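Local atomic coordinates of uncharacterized HDOD domain protein (Geobacter sulfurreducens, PDB entry 3HC1), a protein that is of unknown function but holds two iron ions in an HD-type metal site and may be a metal-dependent phosphohydrolase. Residues V65-S70 with I98-I103; L114-L119 with I159-G164; I230-A235 with G268-S273. One frame throughout, in Å; residues are numbered along the deposited sequence.

Interaction 1: V65-S70 with I98-I103; sequences VHLANS and IFTCAI
Leu67 of helix 58-69 reaches across to Thr100 and Cys101 of helix 82-108 with a single methyl, CD2, and the apolar contact rests on that one branch. Its nearest partner is the threonine methyl, with Leu67 CD2 3.7 Å from Thr100 CG2; the two side chains cross at about a right angle, so the touch is between methyls and not along their lengths. The cysteine adds a second point of support, Cys101 SG lying 4.0 Å from Leu67 CD2. Leu67 CG stands opposite the backbone N (chi1 -174°), which turns CD2 toward the facing helix 82-108. The backbones stay well apart, Leu67 CA and Cys101 CA being 8.0 Å from each other. Cys101 also packs on Leu60 and Val64, further back along helix 58-69, and on Phe303 near the C-terminus. The contact thus belongs to the buried core of the all-helical HDOD domain, where helix 58-69 packs against the long helix 82-108, away from the iron site. Polar bonds lie beside this apolar patch, none of them joining the two segments themselves. Thr100 has chi1 near -60°, which sets OG1 beside its own backbone N and opposite the carbonyl carbon; the hydroxyl is hydrogen-bonded to Glu96 O, one turn earlier in the same helix, and to Tyr146 OH, while the methyl is left to meet the leucine. Cys101 O is hydrogen-bonded to NH1 of Arg63, one turn back from Leu67, a bond that links the two helices. At the end of helix 58-69, Leu67 O accepts two bonds from Ser70, one from its N at 3.1 Å and a short one from its OG at 2.5 Å; the hydroxyl approaches in the carbonyl plane, with a C=O...OG angle of 146°.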
# COMPACT_ATOMS: atom_id res chain seq x y z
N VAL A 65 -1.53 -9.18 18.23
CA VAL A 65 -2.72 -9.33 19.10
C VAL A 65 -3.59 -8.04 19.09
O VAL A 65 -4.82 -8.12 19.00
CB VAL A 65 -2.32 -9.77 20.52
CG1 VAL A 65 -3.54 -9.94 21.41
CG2 VAL A 65 -1.54 -11.05 20.44
N HIS A 66 -2.94 -6.87 19.11
CA HIS A 66 -3.66 -5.59 19.04
C HIS A 66 -4.45 -5.41 17.73
O HIS A 66 -5.62 -5.06 17.74
CB HIS A 66 -2.69 -4.42 19.28
CG HIS A 66 -3.31 -3.07 19.17
ND1 HIS A 66 -3.97 -2.46 20.22
CD2 HIS A 66 -3.39 -2.21 18.12
CE1 HIS A 66 -4.42 -1.28 19.83
NE2 HIS A 66 -4.10 -1.11 18.56
N LEU A 67 -3.80 -5.64 16.60
CA LEU A 67 -4.49 -5.50 15.30
C LEU A 67 -5.59 -6.57 15.19
O LEU A 67 -6.67 -6.27 14.72
CB LEU A 67 -3.50 -5.63 14.16
CG LEU A 67 -3.99 -5.39 12.74
CD1 LEU A 67 -4.78 -4.03 12.65
CD2 LEU A 67 -2.78 -5.43 11.81
N ALA A 68 -5.31 -7.79 15.67
CA ALA A 68 -6.26 -8.91 15.62
C ALA A 68 -7.52 -8.54 16.39
O ALA A 68 -8.63 -8.82 15.93
CB ALA A 68 -5.64 -10.22 16.21
N ASN A 69 -7.34 -7.87 17.52
CA ASN A 69 -8.47 -7.51 18.36
C ASN A 69 -9.24 -6.32 17.87
O ASN A 69 -10.34 -6.09 18.34
CB ASN A 69 -8.06 -7.29 19.82
CG ASN A 69 -9.22 -7.47 20.76
OD1 ASN A 69 -10.07 -8.34 20.56
ND2 ASN A 69 -9.28 -6.63 21.77
N SER A 70 -8.70 -5.58 16.91
CA SER A 70 -9.43 -4.44 16.37
C SER A 70 -10.75 -4.89 15.72
O SER A 70 -10.85 -6.01 15.19
CB SER A 70 -8.57 -3.65 15.39
OG SER A 70 -8.31 -4.39 14.23
N ILE A 98 0.46 -9.96 10.48
CA ILE A 98 1.92 -10.04 10.72
C ILE A 98 2.69 -9.10 9.76
O ILE A 98 3.57 -8.31 10.17
CB ILE A 98 2.45 -11.50 10.62
CG1 ILE A 98 1.89 -12.36 11.77
CG2 ILE A 98 3.96 -11.51 10.70
CD1 ILE A 98 2.29 -13.82 11.73
N PHE A 99 2.33 -9.19 8.48
CA PHE A 99 2.92 -8.33 7.48
C PHE A 99 2.82 -6.85 7.89
O PHE A 99 3.80 -6.13 7.85
CB PHE A 99 2.24 -8.56 6.13
CG PHE A 99 2.82 -7.73 5.04
CD1 PHE A 99 3.92 -8.18 4.33
CD2 PHE A 99 2.27 -6.51 4.72
CE1 PHE A 99 4.46 -7.41 3.32
CE2 PHE A 99 2.82 -5.73 3.70
CZ PHE A 99 3.91 -6.20 3.02
N THR A 100 1.63 -6.46 8.31
CA THR A 100 1.32 -5.08 8.72
C THR A 100 2.12 -4.65 9.94
O THR A 100 2.66 -3.55 9.99
CB THR A 100 -0.22 -4.95 8.97
OG1 THR A 100 -0.89 -5.29 7.75
CG2 THR A 100 -0.62 -3.56 9.42
N CYS A 101 2.19 -5.54 10.93
CA CYS A 101 2.85 -5.21 12.18
C CYS A 101 4.33 -5.20 12.07
O CYS A 101 4.96 -4.53 12.85
CB CYS A 101 2.43 -6.16 13.30
SG CYS A 101 0.69 -5.92 13.67
N ALA A 102 4.87 -5.89 11.06
CA ALA A 102 6.32 -5.88 10.81
C ALA A 102 6.70 -4.73 9.88
O ALA A 102 7.71 -4.10 10.09
CB ALA A 102 6.81 -7.22 10.19
N ILE A 103 5.89 -4.46 8.87
CA ILE A 103 6.24 -3.42 7.90
C ILE A 103 6.17 -2.00 8.57
O ILE A 103 6.77 -1.06 8.07
CB ILE A 103 5.38 -3.54 6.65
CG1 ILE A 103 6.04 -2.83 5.44
CG2 ILE A 103 3.97 -3.03 6.87
CD1 ILE A 103 7.11 -3.65 4.81

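Interaction 2: L114-L119 with I159-G164; sequences LNRSTL and INFFRG
The ring of Phe161 meets Arg116 at its edge: Arg116 CG sits near the ring plane, 3.7 Å from Phe161 CZ, and the two side chains cross at about a right angle. The guanidinium lies beyond, its plane turned 39° from the ring; its NE makes a salt bridge with the C-terminal carboxylate, Leu305 OXT, and its NH1 is hydrogen-bonded to Gly110 O. A bound potassium ion is about 5 Å from the Arg116 side chain. The other flat group, the buried amide of Asn160, is used at both ends against the backbone of one residue. Asn160 OD1 accepts from Leu114 N at 2.9 Å, with a nearly straight N-H...O angle of 163°, and Asn160 ND2 donates to Leu114 O, also at 2.9 Å. Both donors are tilted from the acceptor carbonyl planes, but the two bonds together fix the amide's rotation and give each heteroatom a main-chain partner. With CG anti to the backbone N (chi1 -174°), Asn160 projects from its helix to that strip of chain. Leu114 CB packs 3.6 Å from Asn160 OD1, and Leu119, nearer the irons, touches Asn160 through CD2. The contact joins the lead-in to helix 116-136, which carries the iron ligand His122, to the end of helix 154-162, which follows the ligands His152 and Asp153 of the HD-type metal site.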
# COMPACT_ATOMS: atom_id res chain seq x y z
N LEU A 114 8.00 15.20 5.36
CA LEU A 114 6.64 14.73 5.61
C LEU A 114 6.60 13.88 6.90
O LEU A 114 7.52 13.08 7.20
CB LEU A 114 6.19 13.84 4.46
CG LEU A 114 5.17 14.43 3.49
CD1 LEU A 114 5.66 15.78 2.96
CD2 LEU A 114 4.95 13.42 2.34
N ASN A 115 5.52 14.02 7.66
CA ASN A 115 5.39 13.38 8.94
C ASN A 115 5.28 11.88 8.71
O ASN A 115 4.66 11.46 7.74
CB ASN A 115 4.20 13.92 9.72
CG ASN A 115 4.37 15.39 10.17
OD1 ASN A 115 5.44 15.92 10.18
ND2 ASN A 115 3.28 16.04 10.53
N ARG A 116 5.89 11.09 9.58
CA ARG A 116 5.80 9.65 9.52
C ARG A 116 4.37 9.16 9.36
O ARG A 116 4.07 8.28 8.52
CB ARG A 116 6.39 9.01 10.77
CG ARG A 116 7.87 9.18 10.87
CD ARG A 116 8.37 8.67 12.21
NE ARG A 116 8.20 9.64 13.28
CZ ARG A 116 9.10 10.55 13.68
NH1 ARG A 116 10.28 10.71 13.08
NH2 ARG A 116 8.79 11.32 14.70
N SER A 117 3.50 9.73 10.16
CA SER A 117 2.10 9.31 10.22
C SER A 117 1.35 9.57 8.93
O SER A 117 0.39 8.89 8.65
CB SER A 117 1.36 10.08 11.32
OG SER A 117 1.37 11.46 11.02
N THR A 118 1.75 10.59 8.20
CA THR A 118 1.12 10.92 6.91
C THR A 118 1.26 9.76 5.89
O THR A 118 0.30 9.33 5.24
CB THR A 118 1.74 12.25 6.39
OG1 THR A 118 1.43 13.24 7.36
CG2 THR A 118 1.16 12.73 5.03
N LEU A 119 2.49 9.28 5.77
CA LEU A 119 2.78 8.23 4.81
C LEU A 119 2.17 6.90 5.25
O LEU A 119 1.63 6.19 4.43
CB LEU A 119 4.30 8.12 4.56
CG LEU A 119 4.80 9.12 3.49
CD1 LEU A 119 4.50 10.59 3.82
CD2 LEU A 119 6.28 8.92 3.24
N ILE A 159 12.43 8.38 -0.23
CA ILE A 159 12.89 9.72 -0.52
C ILE A 159 12.77 10.59 0.76
O ILE A 159 13.67 11.41 1.03
CB ILE A 159 12.10 10.36 -1.66
CG1 ILE A 159 12.27 9.54 -2.95
CG2 ILE A 159 12.49 11.81 -1.91
CD1 ILE A 159 11.39 10.04 -4.05
N ASN A 160 11.65 10.42 1.48
CA ASN A 160 11.33 11.22 2.70
C ASN A 160 12.39 11.00 3.78
O ASN A 160 12.88 11.96 4.37
CB ASN A 160 9.93 10.88 3.24
CG ASN A 160 9.51 11.80 4.40
OD1 ASN A 160 9.72 13.03 4.37
ND2 ASN A 160 8.93 11.21 5.41
N PHE A 161 12.78 9.76 4.00
CA PHE A 161 13.67 9.40 5.11
C PHE A 161 15.15 9.46 4.69
O PHE A 161 16.02 9.71 5.52
CB PHE A 161 13.38 8.01 5.66
CG PHE A 161 12.15 7.89 6.53
CD1 PHE A 161 11.53 9.02 7.12
CD2 PHE A 161 11.66 6.62 6.82
CE1 PHE A 161 10.46 8.87 7.93
CE2 PHE A 161 10.56 6.47 7.66
CZ PHE A 161 9.96 7.60 8.21
N PHE A 162 15.42 9.20 3.40
CA PHE A 162 16.79 8.98 2.98
C PHE A 162 17.35 10.03 2.08
O PHE A 162 18.56 10.09 1.93
CB PHE A 162 16.96 7.58 2.38
CG PHE A 162 16.75 6.51 3.38
CD1 PHE A 162 17.83 6.04 4.13
CD2 PHE A 162 15.50 6.04 3.64
CE1 PHE A 162 17.64 5.07 5.09
CE2 PHE A 162 15.29 5.07 4.62
CZ PHE A 162 16.37 4.58 5.34
N ARG A 163 16.50 10.80 1.45
CA ARG A 163 16.89 11.95 0.66
C ARG A 163 16.03 13.14 1.09
O ARG A 163 15.54 13.87 0.26
CB ARG A 163 16.71 11.69 -0.86
CG ARG A 163 17.53 10.53 -1.41
CD ARG A 163 19.00 10.74 -1.28
NE ARG A 163 19.50 11.84 -2.07
CZ ARG A 163 20.14 11.74 -3.24
NH1 ARG A 163 20.37 10.56 -3.82
NH2 ARG A 163 20.56 12.85 -3.85
N GLY A 164 15.85 13.30 2.40
CA GLY A 164 14.93 14.31 2.93
C GLY A 164 15.28 15.73 2.55
O GLY A 164 14.41 16.54 2.13

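Interaction 3: I230-A235 with G268-S273; sequences IVAMVA and GVIRRS
Ala232 CB presses against two side chains of helix 266-273, lying 3.6 Å from Val269 CG1 and 4.0 Å from Ile270 CG1. Met233, present as selenomethionine, crosses Ile270 at about a right angle: its CG touches Ile270 CD1 at 3.7 Å, and its CE reaches Ile270 CG2 at 3.8 Å. Ile270 CG1 is directed opposite the carbonyl carbon (chi1 -66°), which brings its ethyl arm to both partners. Replacing Ile270 with an alanine would probably leave a gap beside Ala232 CB and take away the support of Met233 CG and CE on this side. The short segments run nearly antiparallel, at 158°, with a closest approach of their axes of 8.9 Å, consistent with the small side chain at the crossing. Further out in helix 266-273, Val269 CG1 lies over one face of the Arg272 guanidinium, toward its rim, and Arg272 NE is hydrogen-bonded to Lys226 O. On its other sides Met233 packs on Ile133 and Ala134 of helix 116-136 and on Val145. With every touching residue buried and apolar, these side chains probably cohere through shape and exclusion of water, the Ala232 O to Ser266 OG hydrogen bond adding a polar tie between the helices.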
# COMPACT_ATOMS: atom_id res chain seq x y z
N ILE A 230 -4.45 -6.38 -9.79
CA ILE A 230 -3.90 -5.83 -8.55
C ILE A 230 -3.51 -4.37 -8.71
O ILE A 230 -3.87 -3.56 -7.87
CB ILE A 230 -2.70 -6.68 -8.00
CG1 ILE A 230 -3.19 -8.11 -7.63
CG2 ILE A 230 -2.11 -6.00 -6.79
CD1 ILE A 230 -2.08 -9.13 -7.35
N VAL A 231 -2.79 -4.04 -9.78
CA VAL A 231 -2.34 -2.70 -10.01
C VAL A 231 -3.56 -1.78 -10.15
O VAL A 231 -3.60 -0.70 -9.56
CB VAL A 231 -1.51 -2.52 -11.32
CG1 VAL A 231 -0.92 -1.08 -11.31
CG2 VAL A 231 -0.41 -3.57 -11.45
N ALA A 232 -4.55 -2.23 -10.93
CA ALA A 232 -5.76 -1.47 -11.14
C ALA A 232 -6.45 -1.17 -9.80
O ALA A 232 -6.88 -0.03 -9.57
CB ALA A 232 -6.68 -2.22 -12.12
N MSE A 233 -6.49 -2.18 -8.90
CA MSE A 233 -7.10 -2.04 -7.57
C MSE A 233 -6.40 -1.01 -6.70
O MSE A 233 -7.04 -0.17 -6.03
CB MSE A 233 -7.22 -3.44 -6.86
CG MSE A 233 -8.41 -4.22 -7.52
SE MSE A 233 -8.29 -6.05 -7.00
CE MSE A 233 -9.35 -6.62 -8.53
N VAL A 234 -5.08 -1.08 -6.71
CA VAL A 234 -4.26 -0.18 -5.88
C VAL A 234 -4.26 1.21 -6.49
O VAL A 234 -4.32 2.22 -5.75
CB VAL A 234 -2.83 -0.74 -5.70
CG1 VAL A 234 -1.80 0.34 -5.08
CG2 VAL A 234 -2.85 -2.08 -4.90
N ALA A 235 -4.20 1.32 -7.83
CA ALA A 235 -4.26 2.67 -8.44
C ALA A 235 -5.57 3.33 -8.09
O ALA A 235 -5.56 4.52 -7.76
CB ALA A 235 -4.10 2.68 -9.99
N GLY A 268 -12.66 -1.01 -15.89
CA GLY A 268 -12.44 -1.77 -17.11
C GLY A 268 -11.25 -2.74 -17.06
O GLY A 268 -11.32 -3.86 -17.60
N VAL A 269 -10.18 -2.35 -16.39
CA VAL A 269 -8.98 -3.19 -16.33
C VAL A 269 -9.27 -4.44 -15.49
O VAL A 269 -8.89 -5.60 -15.88
CB VAL A 269 -7.75 -2.37 -15.85
CG1 VAL A 269 -6.55 -3.27 -15.54
CG2 VAL A 269 -7.40 -1.36 -16.96
N ILE A 270 -10.01 -4.24 -14.41
CA ILE A 270 -10.43 -5.33 -13.52
C ILE A 270 -11.34 -6.28 -14.31
O ILE A 270 -11.08 -7.48 -14.28
CB ILE A 270 -11.13 -4.82 -12.24
CG1 ILE A 270 -10.14 -4.05 -11.39
CG2 ILE A 270 -11.72 -5.99 -11.42
CD1 ILE A 270 -10.73 -3.23 -10.27
N ARG A 271 -12.34 -5.76 -15.04
CA ARG A 271 -13.20 -6.62 -15.88
C ARG A 271 -12.46 -7.40 -16.97
O ARG A 271 -12.83 -8.52 -17.25
CB ARG A 271 -14.32 -5.84 -16.59
CG ARG A 271 -15.38 -5.36 -15.70
CD ARG A 271 -16.69 -5.03 -16.41
NE ARG A 271 -17.64 -4.74 -15.35
CZ ARG A 271 -17.81 -3.56 -14.77
NH1 ARG A 271 -17.17 -2.48 -15.21
NH2 ARG A 271 -18.68 -3.45 -13.77
N ARG A 272 -11.52 -6.77 -17.66
CA ARG A 272 -10.73 -7.48 -18.65
C ARG A 272 -9.85 -8.57 -17.97
O ARG A 272 -9.58 -9.60 -18.58
CB ARG A 272 -9.89 -6.52 -19.49
CG ARG A 272 -8.47 -6.33 -18.98
CD ARG A 272 -7.70 -5.20 -19.67
NE ARG A 272 -6.34 -5.05 -19.08
CZ ARG A 272 -5.58 -3.96 -19.21
NH1 ARG A 272 -6.03 -2.89 -19.87
NH2 ARG A 272 -4.34 -3.91 -18.66
N SER A 273 -9.41 -8.34 -16.72
CA SER A 273 -8.54 -9.29 -16.00
C SER A 273 -9.33 -10.47 -15.39
O SER A 273 -8.80 -11.57 -15.24
CB SER A 273 -7.74 -8.58 -14.88
OG SER A 273 -7.03 -7.42 -15.32

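How the interactions relate
Interactions 1 and 3 are buried, apolar helix-to-helix contacts on opposite sides of the chain's centre, their own centres 27 Å apart. Interaction 2 is only partly buried, and there a buried asparagine is bonded to main chain. Neighbouring helices connect the three without direct touch: helix 82-108 of interaction 1 is followed in the chain by helix 116-136 of interaction 2, and Met233 of interaction 3 packs on that same helix 116-136. Helix 142-150 is a common packing partner of interactions 1 and 3, meeting both Thr100 and Met233. Interaction 1 lies away from the irons, whereas 114-119 and 230-235 each belong to a helix that supplies an iron ligand.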